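PDB 6UKC: lysozyme from Penaeus vannamei, which probably hydrolyses the beta-1,4 linkages between amino sugars in bacterial peptidoglycan and in chitodextrins. Local coordinates for residues A[7-12]-A[33-38]; A[25-30]-A[128-133]. All blocks are in the same frame, centred on the assembly; numbering follows the deposited sequence.

Interaction 1: A[7-12]-A[33-38]; sequences FGKCEF and IAEFES
Lys9 and Glu35 face each other from neighbouring helices, Lys9 in the first turn of helix 9-20 and Glu35 in the last turns of helix 24-38. Lys9 sets out with CG anti to its own N (chi1 170°) and stays extended. Its CG passes 4.1 Å from Cys133 SG, and the side chain also touches Val31 and Phe40. Its CD makes the nearest approach, 4.2 Å from Glu35 OE2. NZ stops 4.5 Å from Glu35 OE2, and one water spans the interval, accepting from NZ at 3.0 Å and donating to Glu35 OE2. Both charged ends are also held by helix 126-134: NZ bonds Tyr129 O, pairs with Glu132 and lies over the Tyr129 ring as a cation-pi partner, while the Tyr129 hydroxyl bonds Glu35 OE2. Deeper in the helical domain of the C-type lysozyme fold the contact turns apolar, and the Phe12 ring brings CE2 to 3.7 Å from Ala34 CB, meeting the methyl obliquely. With no direct hydrogen bond between the segments, the charged ends, too far apart for a salt bridge, are linked through water and probably attract each other weakly, whereas the buried end is apolar packing.

Interaction 2: A[25-30]-A[128-133]; sequences DDIKNW and QYMAEC
Ile27 and Lys28 are the residues of 25-30 that meet Tyr129 and Met130 of 128-133. One turn before Lys28, the carbonyl of Asp25 takes a bond from Asn29 ND2 (2.9 Å, N-H...O 138°), tying that amide to its own helix. Ile27 gives a loose apolar touch, its CG2 lying 4.5 Å from Met130 CE, and Leu16 of helix 9-20 packs against it as well. The axes of segments 25-30 and 128-133 approach to 10.2 Å, at 96° between their directions, and both segments belong to the helical domain of the C-type lysozyme fold, where helix 126-134 crosses helix 24-38. Lys28 sits at the crossing: its CB is 3.6 Å from Met130 CG. In the thioether chain the bend at chi2 (-55°) sets SD 4.1 Å from Lys28 CA, and that at chi3 turns CE toward Ile27. Lys28 then runs out extended and away from Met130, toward Asp127, its salt-bridge partner; Asp25 OD1 is a long second one. Lys28 O approaches the Tyr129 ring obliquely, 4.3 Å from CE2. Trp30 ends the segment among Tyr111 and Trp114, its ring edge-to-face with both.

Overall arrangement
Both contacts use helix 24-38, interaction 1 near its C-terminal end and interaction 2 near its N-terminal end, with centres 10 Å apart. Each has two buried residues among the four that touch; the centre of interaction 1 is about 9 Å from the chain's centre and that of interaction 2 about 14 Å, so both are partly buried and the second lies further out. Neither contains a direct hydrogen bond between its segments. Interaction 1 adds a charged pair joined through water to its ring-methyl touch; interaction 2 relies on aliphatic and thioether packing at a near-perpendicular crossing. The Cys10-Cys133 disulfide joins them covalently, and a probable hydrogen bond links Tyr129 OH to Glu35 OE2 (2.6 Å).

Interaction 1: A[7-12]-A[33-38]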
loop_
_atom_site.group_PDB
_atom_site.type_symbol
_atom_site.label_atom_id
_atom_site.label_comp_id
_atom_site.label_asym_id
_atom_site.label_seq_id
_atom_site.Cartn_x
_atom_site.Cartn_y
_atom_site.Cartn_z
ATOM N N PHE A 7 -1.940 12.140 -3.832
ATOM C CA PHE A 7 -3.122 11.862 -4.684
ATOM C C PHE A 7 -4.415 12.321 -3.982
ATOM O O PHE A 7 -4.557 12.204 -2.731
ATOM C CB PHE A 7 -3.181 10.371 -5.009
ATOM C CG PHE A 7 -2.109 9.863 -5.946
ATOM C CD1 PHE A 7 -2.282 9.935 -7.314
ATOM C CD2 PHE A 7 -0.934 9.295 -5.464
ATOM C CE1 PHE A 7 -1.307 9.464 -8.178
ATOM C CE2 PHE A 7 0.029 8.802 -6.328
ATOM C CZ PHE A 7 -0.169 8.873 -7.683
ATOM N N GLY A 8 -5.383 12.787 -4.761
ATOM C CA GLY A 8 -6.805 12.667 -4.365
ATOM C C GLY A 8 -7.234 11.201 -4.351
ATOM O O GLY A 8 -6.694 10.416 -5.127
ATOM N N LYS A 9 -8.180 10.831 -3.493
ATOM C CA LYS A 9 -8.686 9.437 -3.351
ATOM C C LYS A 9 -9.189 8.904 -4.710
ATOM O O LYS A 9 -8.763 7.821 -5.131
ATOM C CB LYS A 9 -9.775 9.430 -2.274
ATOM C CG LYS A 9 -10.572 8.146 -2.149
ATOM C CD LYS A 9 -11.720 8.287 -1.175
ATOM C CE LYS A 9 -12.715 7.148 -1.259
ATOM N NZ LYS A 9 -13.734 7.252 -0.188
ATOM N N CYS A 10 -10.103 9.617 -5.358
ATOM C CA CYS A 10 -10.680 9.244 -6.678
ATOM C C CYS A 10 -9.585 9.312 -7.746
ATOM O O CYS A 10 -9.573 8.432 -8.616
ATOM C CB CYS A 10 -11.873 10.126 -7.019
ATOM S SG CYS A 10 -13.175 9.982 -5.770
ATOM N N GLU A 11 -8.667 10.270 -7.662
ATOM C CA GLU A 11 -7.510 10.348 -8.598
ATOM C C GLU A 11 -6.664 9.073 -8.485
ATOM O O GLU A 11 -6.232 8.500 -9.500
ATOM C CB GLU A 11 -6.673 11.563 -8.248
ATOM C CG GLU A 11 -5.538 11.801 -9.226
ATOM C CD GLU A 11 -4.480 12.753 -8.703
ATOM O OE1 GLU A 11 -3.441 12.848 -9.328
ATOM O OE2 GLU A 11 -4.716 13.397 -7.667
ATOM N N PHE A 12 -6.430 8.632 -7.266
ATOM C CA PHE A 12 -5.664 7.405 -6.978
ATOM C C PHE A 12 -6.464 6.201 -7.480
ATOM O O PHE A 12 -5.836 5.320 -8.139
ATOM C CB PHE A 12 -5.336 7.313 -5.493
ATOM C CG PHE A 12 -4.432 6.169 -5.138
ATOM C CD1 PHE A 12 -3.184 6.046 -5.723
ATOM C CD2 PHE A 12 -4.839 5.207 -4.239
ATOM C CE1 PHE A 12 -2.353 4.993 -5.392
ATOM C CE2 PHE A 12 -4.011 4.143 -3.929
ATOM C CZ PHE A 12 -2.771 4.041 -4.500
ATOM N N ILE A 33 -6.480 1.362 2.101
ATOM C CA ILE A 33 -5.177 1.153 2.795
ATOM C C ILE A 33 -4.343 2.424 2.649
ATOM O O ILE A 33 -3.860 2.896 3.710
ATOM C CB ILE A 33 -4.446 -0.109 2.314
ATOM C CG1 ILE A 33 -5.204 -1.356 2.774
ATOM C CG2 ILE A 33 -2.998 -0.122 2.802
ATOM C CD1 ILE A 33 -4.810 -2.607 2.030
ATOM N N ALA A 34 -4.227 2.980 1.427
ATOM C CA ALA A 34 -3.449 4.219 1.171
ATOM C C ALA A 34 -4.010 5.388 1.986
ATOM O O ALA A 34 -3.200 6.195 2.515
ATOM C CB ALA A 34 -3.445 4.577 -0.295
ATOM N N GLU A 35 -5.339 5.560 1.997
ATOM C CA GLU A 35 -5.932 6.693 2.746
ATOM C C GLU A 35 -5.366 6.654 4.170
ATOM O O GLU A 35 -4.765 7.661 4.615
ATOM C CB GLU A 35 -7.460 6.668 2.780
ATOM C CG GLU A 35 -8.009 7.997 3.265
ATOM C CD GLU A 35 -9.502 8.109 3.477
ATOM O OE1 GLU A 35 -9.855 8.783 4.423
ATOM O OE2 GLU A 35 -10.298 7.552 2.685
ATOM N N PHE A 36 -5.506 5.513 4.847
ATOM C CA PHE A 36 -5.320 5.434 6.322
ATOM C C PHE A 36 -3.865 5.132 6.661
ATOM O O PHE A 36 -3.524 5.403 7.806
ATOM C CB PHE A 36 -6.331 4.478 6.947
ATOM C CG PHE A 36 -7.736 4.985 6.750
ATOM C CD1 PHE A 36 -8.181 6.100 7.441
ATOM C CD2 PHE A 36 -8.591 4.384 5.836
ATOM C CE1 PHE A 36 -9.472 6.582 7.261
ATOM C CE2 PHE A 36 -9.878 4.877 5.637
ATOM C CZ PHE A 36 -10.316 5.980 6.346
ATOM N N GLU A 37 -3.036 4.684 5.708
ATOM C CA GLU A 37 -1.594 4.506 5.995
ATOM C C GLU A 37 -0.881 5.840 5.785
ATOM O O GLU A 37 0.013 6.110 6.585
ATOM C CB GLU A 37 -0.969 3.373 5.181
ATOM C CG GLU A 37 -1.453 2.006 5.584
ATOM C CD GLU A 37 -0.840 1.458 6.853
ATOM O OE1 GLU A 37 -1.245 0.365 7.286
ATOM O OE2 GLU A 37 0.059 2.118 7.370
ATOM N N SER A 38 -1.264 6.666 4.808
ATOM C CA SER A 38 -0.383 7.775 4.352
ATOM C C SER A 38 -1.119 9.024 3.869
ATOM O O SER A 38 -0.410 9.954 3.459
ATOM C CB SER A 38 0.493 7.283 3.246
ATOM O OG SER A 38 -0.288 7.033 2.077
HETATM O O HOH W 1 -12.561 8.427 2.335
#

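Interaction 2: A[25-30]-A[128-133]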
loop_
_atom_site.group_PDB
_atom_site.type_symbol
_atom_site.label_atom_id
_atom_site.label_comp_id
_atom_site.label_asym_id
_atom_site.label_seq_id
_atom_site.Cartn_x
_atom_site.Cartn_y
_atom_site.Cartn_z
ATOM N N ASP A 25 -12.096 -4.949 -6.728
ATOM C CA ASP A 25 -11.736 -5.535 -5.417
ATOM C C ASP A 25 -10.345 -5.033 -5.016
ATOM O O ASP A 25 -10.159 -4.603 -3.866
ATOM C CB ASP A 25 -11.713 -7.068 -5.417
ATOM C CG ASP A 25 -11.601 -7.584 -3.989
ATOM O OD1 ASP A 25 -12.602 -7.427 -3.249
ATOM O OD2 ASP A 25 -10.491 -8.026 -3.582
ATOM N N ASP A 26 -9.382 -5.141 -5.922
ATOM C CA ASP A 26 -8.010 -4.670 -5.639
ATOM C C ASP A 26 -8.111 -3.191 -5.324
ATOM O O ASP A 26 -7.577 -2.779 -4.235
ATOM C CB ASP A 26 -7.046 -4.936 -6.797
ATOM C CG ASP A 26 -6.615 -6.390 -6.946
ATOM O OD1 ASP A 26 -7.242 -7.273 -6.288
ATOM O OD2 ASP A 26 -5.671 -6.620 -7.721
ATOM N N ILE A 27 -8.790 -2.431 -6.196
ATOM C CA ILE A 27 -8.767 -0.937 -6.108
ATOM C C ILE A 27 -9.371 -0.508 -4.759
ATOM O O ILE A 27 -8.666 0.204 -3.981
ATOM C CB ILE A 27 -9.452 -0.257 -7.305
ATOM C CG1 ILE A 27 -8.599 -0.370 -8.577
ATOM C CG2 ILE A 27 -9.781 1.199 -6.992
ATOM C CD1 ILE A 27 -9.348 -0.055 -9.848
ATOM N N LYS A 28 -10.588 -0.965 -4.433
ATOM C CA LYS A 28 -11.262 -0.474 -3.192
ATOM C C LYS A 28 -10.352 -0.754 -1.989
ATOM O O LYS A 28 -10.283 0.103 -1.069
ATOM C CB LYS A 28 -12.658 -1.083 -3.028
ATOM C CG LYS A 28 -12.710 -2.581 -2.771
ATOM C CD LYS A 28 -14.100 -3.124 -2.975
ATOM C CE LYS A 28 -14.319 -4.489 -2.363
ATOM N NZ LYS A 28 -15.693 -4.964 -2.687
ATOM N N ASN A 29 -9.646 -1.888 -2.010
ATOM C CA ASN A 29 -8.738 -2.281 -0.904
ATOM C C ASN A 29 -7.498 -1.374 -0.924
ATOM O O ASN A 29 -7.083 -0.942 0.170
ATOM C CB ASN A 29 -8.424 -3.776 -0.932
ATOM C CG ASN A 29 -9.532 -4.604 -0.310
ATOM O OD1 ASN A 29 -9.833 -4.431 0.859
ATOM N ND2 ASN A 29 -10.187 -5.455 -1.089
ATOM N N TRP A 30 -6.886 -1.107 -2.086
ATOM C CA TRP A 30 -5.622 -0.320 -2.077
ATOM C C TRP A 30 -5.951 1.139 -1.714
ATOM O O TRP A 30 -5.200 1.747 -0.902
ATOM C CB TRP A 30 -4.822 -0.458 -3.390
ATOM C CG TRP A 30 -4.185 -1.798 -3.611
ATOM C CD1 TRP A 30 -4.278 -2.552 -4.748
ATOM C CD2 TRP A 30 -3.313 -2.532 -2.717
ATOM N NE1 TRP A 30 -3.555 -3.712 -4.619
ATOM C CE2 TRP A 30 -2.953 -3.733 -3.384
ATOM C CE3 TRP A 30 -2.808 -2.312 -1.427
ATOM C CZ2 TRP A 30 -2.127 -4.695 -2.807
ATOM C CZ3 TRP A 30 -2.006 -3.273 -0.846
ATOM C CH2 TRP A 30 -1.658 -4.440 -1.534
ATOM N N GLN A 128 -19.534 1.079 -0.809
ATOM C CA GLN A 128 -20.005 2.370 -0.231
ATOM C C GLN A 128 -18.833 3.368 -0.144
ATOM O O GLN A 128 -18.966 4.502 -0.659
ATOM C CB GLN A 128 -20.648 2.163 1.140
ATOM C CG GLN A 128 -21.200 3.469 1.696
ATOM C CD GLN A 128 -22.312 4.090 0.874
ATOM O OE1 GLN A 128 -23.127 3.432 0.241
ATOM N NE2 GLN A 128 -22.412 5.397 0.948
ATOM N N TYR A 129 -17.720 2.963 0.465
ATOM C CA TYR A 129 -16.511 3.808 0.661
ATOM C C TYR A 129 -16.068 4.417 -0.684
ATOM O O TYR A 129 -15.720 5.636 -0.717
ATOM C CB TYR A 129 -15.426 2.985 1.374
ATOM C CG TYR A 129 -14.055 3.592 1.360
ATOM C CD1 TYR A 129 -13.692 4.552 2.293
ATOM C CD2 TYR A 129 -13.112 3.204 0.418
ATOM C CE1 TYR A 129 -12.428 5.127 2.289
ATOM C CE2 TYR A 129 -11.847 3.785 0.391
ATOM C CZ TYR A 129 -11.510 4.752 1.323
ATOM O OH TYR A 129 -10.282 5.335 1.321
ATOM N N MET A 130 -16.118 3.628 -1.769
ATOM C CA MET A 130 -15.701 4.057 -3.129
ATOM C C MET A 130 -16.835 4.795 -3.867
ATOM O O MET A 130 -16.573 5.311 -5.010
ATOM C CB MET A 130 -15.258 2.847 -3.958
ATOM C CG MET A 130 -13.953 2.227 -3.496
ATOM S SD MET A 130 -12.591 3.423 -3.436
ATOM C CE MET A 130 -12.652 4.047 -5.112
ATOM N N ALA A 131 -18.037 4.885 -3.276
ATOM C CA ALA A 131 -19.228 5.413 -3.980
ATOM C C ALA A 131 -18.956 6.840 -4.485
ATOM O O ALA A 131 -19.372 7.161 -5.613
ATOM C CB ALA A 131 -20.457 5.336 -3.107
ATOM N N GLU A 132 -18.260 7.676 -3.717
ATOM C CA GLU A 132 -18.013 9.079 -4.138
ATOM C C GLU A 132 -17.121 9.093 -5.383
ATOM O O GLU A 132 -17.171 10.112 -6.072
ATOM C CB GLU A 132 -17.349 9.902 -3.042
ATOM C CG GLU A 132 -15.892 9.542 -2.860
ATOM C CD GLU A 132 -15.170 10.516 -1.961
ATOM O OE1 GLU A 132 -14.757 10.088 -0.859
ATOM O OE2 GLU A 132 -15.058 11.700 -2.352
ATOM N N CYS A 133 -16.331 8.037 -5.649
ATOM C CA CYS A 133 -15.494 7.939 -6.884
ATOM C C CYS A 133 -16.211 7.175 -8.004
ATOM O O CYS A 133 -16.083 7.590 -9.163
ATOM C CB CYS A 133 -14.169 7.239 -6.638
ATOM S SG CYS A 133 -13.199 8.005 -5.325
#